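Local coordinates for SCARECROW-LIKE protein 7 (Oryza sativa Japonica Group, PDB 5HYZ) that binds DNA in vitro through its GRAS domain and is a probable transcription factor in plant development and resistance to abiotic stress, at residues P139-V147 against D194-A202; P234-V244 against R366-R375. One frame throughout, in Å; residues are numbered along the deposited sequence.

Interaction 1: P139-V147 against D194-A202; sequences PTRIRITGV and DFLVEPDEA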
loop_
_atom_site.group_PDB
_atom_site.type_symbol
_atom_site.label_atom_id
_atom_site.label_comp_id
_atom_site.label_asym_id
_atom_site.label_seq_id
_atom_site.Cartn_x
_atom_site.Cartn_y
_atom_site.Cartn_z
ATOM N N PRO A 139 -24.665 -5.687 -2.544
ATOM C CA PRO A 139 -25.347 -6.868 -3.108
ATOM C C PRO A 139 -25.933 -7.778 -2.035
ATOM O O PRO A 139 -25.409 -7.780 -0.944
ATOM C CB PRO A 139 -24.216 -7.661 -3.819
ATOM C CG PRO A 139 -23.139 -6.693 -4.055
ATOM C CD PRO A 139 -23.238 -5.642 -2.889
ATOM N N THR A 140 -26.939 -8.563 -2.358
ATOM C CA THR A 140 -27.441 -9.515 -1.368
ATOM C C THR A 140 -26.647 -10.812 -1.362
ATOM O O THR A 140 -26.682 -11.537 -0.393
ATOM C CB THR A 140 -28.906 -9.822 -1.605
ATOM O OG1 THR A 140 -29.090 -10.375 -2.915
ATOM C CG2 THR A 140 -29.692 -8.558 -1.495
ATOM N N ARG A 141 -25.913 -11.117 -2.434
ATOM C CA ARG A 141 -25.087 -12.315 -2.409
ATOM C C ARG A 141 -23.898 -12.132 -3.353
ATOM O O ARG A 141 -24.062 -11.629 -4.479
ATOM C CB ARG A 141 -25.897 -13.556 -2.881
ATOM C CG ARG A 141 -25.071 -14.885 -2.777
ATOM C CD ARG A 141 -25.851 -16.095 -3.366
ATOM N NE ARG A 141 -26.135 -15.952 -4.793
ATOM C CZ ARG A 141 -26.668 -16.905 -5.552
ATOM N NH1 ARG A 141 -27.006 -18.054 -4.975
ATOM N NH2 ARG A 141 -26.884 -16.701 -6.860
ATOM N N ILE A 142 -22.731 -12.567 -2.888
ATOM C CA ILE A 142 -21.542 -12.613 -3.729
ATOM C C ILE A 142 -20.964 -14.034 -3.670
ATOM O O ILE A 142 -20.690 -14.555 -2.557
ATOM C CB ILE A 142 -20.499 -11.563 -3.257
ATOM C CG1 ILE A 142 -21.132 -10.178 -3.450
ATOM C CG2 ILE A 142 -19.211 -11.721 -4.063
ATOM C CD1 ILE A 142 -20.638 -9.132 -2.449
ATOM N N ARG A 143 -20.789 -14.653 -4.853
ATOM C CA ARG A 143 -20.128 -15.946 -4.935
ATOM C C ARG A 143 -18.839 -15.813 -5.715
ATOM O O ARG A 143 -18.766 -15.013 -6.652
ATOM C CB ARG A 143 -21.048 -16.955 -5.657
ATOM C CG ARG A 143 -22.269 -17.256 -4.841
ATOM C CD ARG A 143 -22.834 -18.620 -5.323
ATOM N NE ARG A 143 -23.337 -18.548 -6.677
ATOM C CZ ARG A 143 -23.264 -19.521 -7.594
ATOM N NH1 ARG A 143 -22.645 -20.671 -7.369
ATOM N NH2 ARG A 143 -23.807 -19.321 -8.774
ATOM N N ILE A 144 -17.805 -16.522 -5.309
ATOM C CA ILE A 144 -16.554 -16.559 -6.052
ATOM C C ILE A 144 -16.190 -18.011 -6.374
ATOM O O ILE A 144 -16.252 -18.892 -5.510
ATOM C CB ILE A 144 -15.406 -15.884 -5.244
ATOM C CG1 ILE A 144 -15.830 -14.445 -4.927
ATOM C CG2 ILE A 144 -14.101 -15.906 -6.069
ATOM C CD1 ILE A 144 -14.674 -13.592 -4.424
ATOM N N THR A 145 -15.891 -18.263 -7.643
ATOM C CA THR A 145 -15.377 -19.574 -8.055
ATOM C C THR A 145 -13.933 -19.395 -8.478
ATOM O O THR A 145 -13.656 -18.608 -9.386
ATOM C CB THR A 145 -16.228 -20.147 -9.234
ATOM O OG1 THR A 145 -17.579 -20.321 -8.783
ATOM C CG2 THR A 145 -15.609 -21.489 -9.663
ATOM N N GLY A 146 -13.001 -20.060 -7.810
ATOM C CA GLY A 146 -11.610 -19.791 -8.103
ATOM C C GLY A 146 -10.849 -20.961 -8.700
ATOM O O GLY A 146 -10.883 -22.066 -8.152
ATOM N N VAL A 147 -10.166 -20.717 -9.816
ATOM C CA VAL A 147 -9.234 -21.670 -10.427
ATOM C C VAL A 147 -7.841 -21.242 -9.992
ATOM O O VAL A 147 -7.416 -20.076 -10.246
ATOM C CB VAL A 147 -9.345 -21.654 -11.951
ATOM C CG1 VAL A 147 -8.283 -22.522 -12.575
ATOM C CG2 VAL A 147 -10.766 -22.038 -12.427
ATOM N N ASP A 194 -19.675 -26.791 -14.792
ATOM C CA ASP A 194 -18.804 -26.832 -13.602
ATOM C C ASP A 194 -18.806 -25.548 -12.816
ATOM O O ASP A 194 -18.504 -25.550 -11.626
ATOM C CB ASP A 194 -17.367 -27.159 -13.966
ATOM C CG ASP A 194 -17.232 -28.541 -14.585
ATOM O OD1 ASP A 194 -17.966 -29.449 -14.124
ATOM O OD2 ASP A 194 -16.455 -28.704 -15.548
ATOM N N PHE A 195 -19.206 -24.450 -13.467
ATOM C CA PHE A 195 -19.173 -23.168 -12.751
ATOM C C PHE A 195 -20.450 -22.882 -11.981
ATOM O O PHE A 195 -20.489 -21.915 -11.208
ATOM C CB PHE A 195 -18.857 -22.060 -13.784
ATOM C CG PHE A 195 -17.490 -22.238 -14.370
ATOM C CD1 PHE A 195 -17.248 -23.139 -15.425
ATOM C CD2 PHE A 195 -16.406 -21.583 -13.800
ATOM C CE1 PHE A 195 -15.931 -23.303 -15.913
ATOM C CE2 PHE A 195 -15.134 -21.755 -14.248
ATOM C CZ PHE A 195 -14.863 -22.621 -15.301
ATOM N N LEU A 196 -21.497 -23.706 -12.190
ATOM C CA LEU A 196 -22.735 -23.605 -11.403
ATOM C C LEU A 196 -23.317 -22.172 -11.428
ATOM O O LEU A 196 -23.722 -21.617 -10.402
ATOM C CB LEU A 196 -22.484 -24.073 -9.956
ATOM C CG LEU A 196 -21.979 -25.516 -9.910
ATOM C CD1 LEU A 196 -21.473 -25.812 -8.481
ATOM C CD2 LEU A 196 -23.174 -26.440 -10.200
ATOM N N VAL A 197 -23.355 -21.583 -12.621
ATOM C CA VAL A 197 -23.906 -20.230 -12.782
ATOM C C VAL A 197 -25.414 -20.303 -12.701
ATOM O O VAL A 197 -26.019 -21.326 -13.006
ATOM C CB VAL A 197 -23.457 -19.572 -14.116
ATOM C CG1 VAL A 197 -21.929 -19.389 -14.127
ATOM C CG2 VAL A 197 -23.980 -20.361 -15.323
ATOM N N GLU A 198 -26.017 -19.249 -12.179
ATOM C CA GLU A 198 -27.474 -19.184 -11.983
ATOM C C GLU A 198 -28.050 -18.019 -12.755
ATOM O O GLU A 198 -27.386 -16.972 -12.945
ATOM C CB GLU A 198 -27.807 -19.040 -10.509
ATOM C CG GLU A 198 -27.252 -20.213 -9.751
ATOM C CD GLU A 198 -27.687 -20.285 -8.323
ATOM O OE1 GLU A 198 -27.812 -19.225 -7.648
ATOM O OE2 GLU A 198 -27.903 -21.432 -7.873
ATOM N N PRO A 199 -29.294 -18.172 -13.204
ATOM C CA PRO A 199 -29.856 -17.159 -14.099
ATOM C C PRO A 199 -30.064 -15.792 -13.410
ATOM O O PRO A 199 -30.075 -14.771 -14.100
ATOM C CB PRO A 199 -31.191 -17.795 -14.545
ATOM C CG PRO A 199 -31.575 -18.688 -13.417
ATOM C CD PRO A 199 -30.262 -19.236 -12.873
ATOM N N ASP A 200 -30.164 -15.749 -12.084
ATOM C CA ASP A 200 -30.443 -14.458 -11.448
ATOM C C ASP A 200 -29.199 -13.694 -10.953
ATOM O O ASP A 200 -29.324 -12.792 -10.128
ATOM C CB ASP A 200 -31.420 -14.669 -10.272
ATOM C CG ASP A 200 -30.858 -15.612 -9.180
ATOM O OD1 ASP A 200 -29.809 -16.281 -9.385
ATOM O OD2 ASP A 200 -31.457 -15.677 -8.084
ATOM N N GLU A 201 -28.003 -14.033 -11.435
ATOM C CA GLU A 201 -26.818 -13.378 -10.890
ATOM C C GLU A 201 -26.038 -12.819 -12.063
ATOM O O GLU A 201 -26.146 -13.318 -13.182
ATOM C CB GLU A 201 -25.971 -14.378 -10.067
ATOM C CG GLU A 201 -25.338 -15.367 -10.933
ATOM C CD GLU A 201 -24.723 -16.565 -10.175
ATOM O OE1 GLU A 201 -24.797 -16.549 -8.934
ATOM O OE2 GLU A 201 -24.133 -17.419 -10.904
ATOM N N ALA A 202 -25.291 -11.753 -11.841
ATOM C CA ALA A 202 -24.386 -11.251 -12.866
ATOM C C ALA A 202 -23.047 -11.924 -12.685
ATOM O O ALA A 202 -22.556 -12.035 -11.561
ATOM C CB ALA A 202 -24.210 -9.739 -12.766
HETATM O O HOH W 1 -24.422 -14.502 -6.314
HETATM O O HOH W 2 -19.409 -22.152 -8.469
#
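Strand 141-147 and the loop 194-202 run past each other in opposite directions without pairing, their CA atoms 8.7 Å apart at Arg141 and Glu201 and 7.0 Å at Thr145 and Phe195. Arg141 leaves the strand with CG anti to its N (chi1 -176°) and bends at chi3, which turns the guanidinium end-on to Glu198: NH1 and NH2 both bond to OE1, NH2 at 2.8 Å, the oxygen in the guanidinium plane. Arg141 NH2 also forms a salt bridge to Glu201 OE1 (2.9 Å). Arg143 lies next to it with its NE over the face of the Arg141 guanidinium, and the Glu201 carboxylate, bonded by both, probably offsets their like charges. Arg143 NH2 meets the syn lone pair of Glu201 OE1 at 2.9 Å, guanidinium and carboxylate being nearly coplanar (24°). It also gives a straight bond (166°) to Leu196 O at 2.8 Å. This lies on one face of the Rossmann-like sheet of the GRAS domain; from the opposite face of the strand, Ile142 and Ile144 pack on helix 122-132. Glu201 is fixed further by Glu198 N, which reaches OE2 from above the carboxylate plane at 2.9 Å, and by His112, of the predicted VHIID motif. Asp200 makes a long salt bridge to Arg141 and a second one to Lys110. Toward Phe195 the bonding thins to a water joining Thr145 OG1, also held by His112, to Phe195 O.

Interaction 2: P234-V244 against R366-R375; sequences PAVVTLGEYEV and RPLLTVSAWR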
loop_
_atom_site.group_PDB
_atom_site.type_symbol
_atom_site.label_atom_id
_atom_site.label_comp_id
_atom_site.label_asym_id
_atom_site.label_seq_id
_atom_site.Cartn_x
_atom_site.Cartn_y
_atom_site.Cartn_z
ATOM N N PRO A 234 -20.952 -13.342 -19.284
ATOM C CA PRO A 234 -20.492 -12.354 -18.279
ATOM C C PRO A 234 -20.879 -10.930 -18.608
ATOM O O PRO A 234 -20.902 -10.459 -19.761
ATOM C CB PRO A 234 -18.952 -12.560 -18.292
ATOM C CG PRO A 234 -18.663 -13.190 -19.680
ATOM C CD PRO A 234 -19.847 -14.029 -19.970
ATOM N N ALA A 235 -21.145 -10.176 -17.545
ATOM C CA ALA A 235 -21.340 -8.750 -17.648
ATOM C C ALA A 235 -20.073 -8.077 -18.080
ATOM O O ALA A 235 -20.097 -6.987 -18.727
ATOM C CB ALA A 235 -21.797 -8.196 -16.273
ATOM N N VAL A 236 -18.921 -8.666 -17.675
ATOM C CA VAL A 236 -17.613 -8.144 -18.061
ATOM C C VAL A 236 -16.558 -9.250 -17.867
ATOM O O VAL A 236 -16.706 -10.137 -17.022
ATOM C CB VAL A 236 -17.234 -6.867 -17.198
ATOM C CG1 VAL A 236 -16.945 -7.265 -15.734
ATOM C CG2 VAL A 236 -16.011 -6.156 -17.815
ATOM N N VAL A 237 -15.496 -9.171 -18.648
ATOM C CA VAL A 237 -14.328 -10.006 -18.533
ATOM C C VAL A 237 -13.148 -9.081 -18.414
ATOM O O VAL A 237 -12.946 -8.184 -19.275
ATOM C CB VAL A 237 -14.136 -10.889 -19.794
ATOM C CG1 VAL A 237 -12.818 -11.714 -19.658
ATOM C CG2 VAL A 237 -15.347 -11.835 -20.000
ATOM N N THR A 238 -12.375 -9.234 -17.350
ATOM C CA THR A 238 -11.224 -8.383 -17.177
ATOM C C THR A 238 -9.963 -9.136 -17.495
ATOM O O THR A 238 -9.826 -10.326 -17.176
ATOM C CB THR A 238 -11.144 -7.817 -15.730
ATOM O OG1 THR A 238 -11.425 -8.876 -14.809
ATOM C CG2 THR A 238 -12.256 -6.799 -15.547
ATOM N N LEU A 239 -9.054 -8.436 -18.173
ATOM C CA LEU A 239 -7.836 -9.045 -18.651
ATOM C C LEU A 239 -6.654 -8.236 -18.161
ATOM O O LEU A 239 -6.590 -7.001 -18.415
ATOM C CB LEU A 239 -7.813 -9.099 -20.192
ATOM C CG LEU A 239 -6.553 -9.688 -20.840
ATOM C CD1 LEU A 239 -6.458 -11.176 -20.513
ATOM C CD2 LEU A 239 -6.702 -9.528 -22.397
ATOM N N GLY A 240 -5.709 -8.869 -17.486
ATOM C CA GLY A 240 -4.494 -8.148 -17.134
ATOM C C GLY A 240 -3.308 -8.936 -17.646
ATOM O O GLY A 240 -3.166 -10.108 -17.316
ATOM N N GLU A 241 -2.411 -8.322 -18.423
ATOM C CA GLU A 241 -1.408 -9.108 -19.124
ATOM C C GLU A 241 -0.092 -8.338 -19.187
ATOM O O GLU A 241 -0.077 -7.118 -19.124
ATOM C CB GLU A 241 -1.893 -9.470 -20.533
ATOM C CG GLU A 241 -2.636 -10.834 -20.649
ATOM C CD GLU A 241 -1.773 -11.994 -20.134
ATOM O OE1 GLU A 241 -0.541 -11.871 -20.235
ATOM O OE2 GLU A 241 -2.300 -12.985 -19.588
ATOM N N TYR A 242 1.000 -9.071 -19.289
ATOM C CA TYR A 242 2.327 -8.467 -19.530
ATOM C C TYR A 242 2.386 -7.879 -20.936
ATOM O O TYR A 242 1.974 -8.527 -21.911
ATOM C CB TYR A 242 3.414 -9.530 -19.366
ATOM C CG TYR A 242 3.428 -10.173 -17.982
ATOM C CD1 TYR A 242 3.819 -9.447 -16.871
ATOM C CD2 TYR A 242 3.048 -11.507 -17.808
ATOM C CE1 TYR A 242 3.863 -10.027 -15.581
ATOM C CE2 TYR A 242 3.083 -12.108 -16.533
ATOM C CZ TYR A 242 3.507 -11.362 -15.432
ATOM O OH TYR A 242 3.537 -11.952 -14.194
ATOM N N GLU A 243 2.934 -6.684 -21.063
ATOM C CA GLU A 243 2.850 -5.992 -22.339
ATOM C C GLU A 243 4.117 -6.246 -23.115
ATOM O O GLU A 243 5.003 -5.377 -23.136
ATOM C CB GLU A 243 2.631 -4.479 -22.082
ATOM C CG GLU A 243 2.418 -3.633 -23.321
ATOM C CD GLU A 243 1.236 -4.087 -24.118
ATOM O OE1 GLU A 243 0.142 -4.305 -23.529
ATOM O OE2 GLU A 243 1.380 -4.229 -25.346
ATOM N N VAL A 244 4.227 -7.431 -23.729
ATOM C CA VAL A 244 5.496 -7.719 -24.461
ATOM C C VAL A 244 5.159 -8.781 -25.491
ATOM O O VAL A 244 4.388 -9.680 -25.187
ATOM C CB VAL A 244 6.652 -8.150 -23.500
ATOM C CG1 VAL A 244 6.289 -9.429 -22.750
ATOM C CG2 VAL A 244 7.974 -8.306 -24.322
ATOM N N ARG A 366 7.458 3.209 -20.922
ATOM C CA ARG A 366 7.327 1.923 -21.591
ATOM C C ARG A 366 6.259 1.083 -20.856
ATOM O O ARG A 366 6.474 0.729 -19.720
ATOM C CB ARG A 366 8.698 1.217 -21.590
ATOM C CG ARG A 366 8.828 -0.354 -21.596
ATOM C CD ARG A 366 7.879 -1.063 -22.513
ATOM N NE ARG A 366 8.255 -2.418 -22.931
ATOM C CZ ARG A 366 7.361 -3.223 -23.503
ATOM N NH1 ARG A 366 6.103 -2.776 -23.641
ATOM N NH2 ARG A 366 7.679 -4.441 -23.935
ATOM N N PRO A 367 5.164 0.778 -21.526
ATOM C CA PRO A 367 4.048 0.016 -20.934
ATOM C C PRO A 367 4.549 -1.342 -20.471
ATOM O O PRO A 367 5.240 -1.991 -21.264
ATOM C CB PRO A 367 3.055 -0.132 -22.106
ATOM C CG PRO A 367 3.417 0.932 -23.066
ATOM C CD PRO A 367 4.856 1.260 -22.887
ATOM N N LEU A 368 4.210 -1.778 -19.255
ATOM C CA LEU A 368 4.668 -3.066 -18.770
ATOM C C LEU A 368 3.532 -4.001 -18.434
ATOM O O LEU A 368 3.641 -5.222 -18.673
ATOM C CB LEU A 368 5.521 -2.919 -17.516
ATOM C CG LEU A 368 6.855 -2.205 -17.700
ATOM C CD1 LEU A 368 7.614 -2.206 -16.398
ATOM C CD2 LEU A 368 7.706 -2.846 -18.851
ATOM N N LEU A 369 2.469 -3.444 -17.861
ATOM C CA LEU A 369 1.332 -4.341 -17.376
ATOM C C LEU A 369 0.053 -3.671 -17.819
ATOM O O LEU A 369 -0.206 -2.517 -17.445
ATOM C CB LEU A 369 1.341 -4.488 -15.852
ATOM C CG LEU A 369 0.601 -5.743 -15.348
ATOM C CD1 LEU A 369 0.851 -5.869 -13.868
ATOM C CD2 LEU A 369 -0.866 -5.650 -15.554
ATOM N N THR A 370 -0.737 -4.338 -18.638
ATOM C CA THR A 370 -1.903 -3.720 -19.266
ATOM C C THR A 370 -3.209 -4.344 -18.800
ATOM O O THR A 370 -3.318 -5.575 -18.730
ATOM C CB THR A 370 -1.732 -3.869 -20.774
ATOM O OG1 THR A 370 -0.443 -3.297 -21.086
ATOM C CG2 THR A 370 -2.798 -3.182 -21.554
ATOM N N VAL A 371 -4.216 -3.519 -18.541
ATOM C CA VAL A 371 -5.498 -4.019 -18.067
ATOM C C VAL A 371 -6.556 -3.561 -19.050
ATOM O O VAL A 371 -6.483 -2.445 -19.596
ATOM C CB VAL A 371 -5.824 -3.481 -16.654
ATOM C CG1 VAL A 371 -7.273 -3.889 -16.232
ATOM C CG2 VAL A 371 -4.853 -4.176 -15.635
ATOM N N SER A 372 -7.545 -4.411 -19.317
ATOM C CA SER A 372 -8.655 -4.053 -20.206
ATOM C C SER A 372 -9.909 -4.812 -19.789
ATOM O O SER A 372 -9.829 -5.808 -19.052
ATOM C CB SER A 372 -8.325 -4.379 -21.680
ATOM O OG SER A 372 -7.841 -5.708 -21.782
ATOM N N ALA A 373 -11.044 -4.322 -20.231
ATOM C CA ALA A 373 -12.343 -4.945 -19.924
ATOM C C ALA A 373 -13.069 -5.263 -21.249
ATOM O O ALA A 373 -12.905 -4.509 -22.223
ATOM C CB ALA A 373 -13.210 -3.990 -19.072
ATOM N N TRP A 374 -13.867 -6.333 -21.265
ATOM C CA TRP A 374 -14.470 -6.887 -22.504
ATOM C C TRP A 374 -15.852 -7.375 -22.183
ATOM O O TRP A 374 -16.106 -7.749 -21.038
ATOM C CB TRP A 374 -13.623 -8.076 -23.041
ATOM C CG TRP A 374 -12.211 -7.645 -23.246
ATOM C CD1 TRP A 374 -11.192 -7.614 -22.305
ATOM C CD2 TRP A 374 -11.665 -7.135 -24.455
ATOM N NE1 TRP A 374 -10.045 -7.111 -22.887
ATOM C CE2 TRP A 374 -10.313 -6.799 -24.197
ATOM C CE3 TRP A 374 -12.203 -6.895 -25.740
ATOM C CZ2 TRP A 374 -9.466 -6.247 -25.174
ATOM C CZ3 TRP A 374 -11.317 -6.315 -26.744
ATOM C CH2 TRP A 374 -9.978 -6.017 -26.432
ATOM N N ARG A 375 -16.745 -7.468 -23.163
ATOM C CA ARG A 375 -18.008 -8.218 -22.918
ATOM C C ARG A 375 -18.594 -8.877 -24.193
ATOM O O ARG A 375 -18.098 -8.434 -25.268
ATOM C CB ARG A 375 -19.077 -7.314 -22.305
ATOM C CG ARG A 375 -19.536 -6.144 -23.214
ATOM C CD ARG A 375 -20.811 -5.463 -22.663
ATOM N NE ARG A 375 -20.734 -5.295 -21.205
ATOM C CZ ARG A 375 -20.580 -4.119 -20.578
ATOM N NH1 ARG A 375 -20.509 -2.992 -21.294
ATOM N NH2 ARG A 375 -20.495 -4.064 -19.234
HETATM O O HOH W 3 -5.321 -6.118 -21.115
#
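Between Val237 and Glu241 on one side and Thr370 and Trp374 on the other, the backbones pair as antiparallel strands, their axes 4.6 Å apart at closest approach. Reciprocal N-H...O bonds join Val237 with Trp374, Leu239 with Ser372 and Glu241 with Thr370. Between them, CA-H...O contacts serve the non-hydrogen-bonded pairs, Gly240 CA lying 3.2 Å from Thr370 O. On the face of Leu239, the indole of Trp374 lies obliquely beside that side chain, NE1 4.0 Å from Leu239 CB, and the same NE1 donates to Ser372 OG at 2.8 Å, which fixes the turn of the ring. Past the last strand pair, Glu243 doubles back: its CG is anti to the backbone N (chi1 -176°) and the chain bends at chi2, laying CG 3.8 Å from Pro367 CB and bringing OE1 to Thr370 OG1, a donor at 2.7 Å on the anti side. Ser311 N donates to the other carboxylate oxygen, OE2, and Ser360 OG bonds to Thr370 OG1. The opposite end is the solvent side. There the exposed, C-terminal Arg375 holds Ala235 O side-on with NE and NH2, the latter at 3.0 Å, the two nitrogens approaching from opposite faces of the carbonyl plane. With 236-242 parallel to 202-208 on its other edge, 366-374 is the antiparallel strand inserted between 236-242 and 325-326, as the seventh strand is in Rossmann-like methyltransferase folds.

Overall arrangement
From the N terminus, helices precede the first strand, 110-118, which lies in the middle of the sheet. The chain then makes strand 141-148, helix 157-174 and strand 177-182, and interaction 1 closes this excursion as loop 194-202 returns across the sheet face toward strand 202-208, on the far side of 110-118. Helix 220-231 leads to strand 236-242, where interaction 2 opens; it closes only at the C terminus, about 120 residues later, tying the predicted PFYRE and SAW regions together. The two loops are in series, neither nested nor crossed. Their centres lie 22 Å apart, yet both reach the same sheet, one over its face, the other edge to edge.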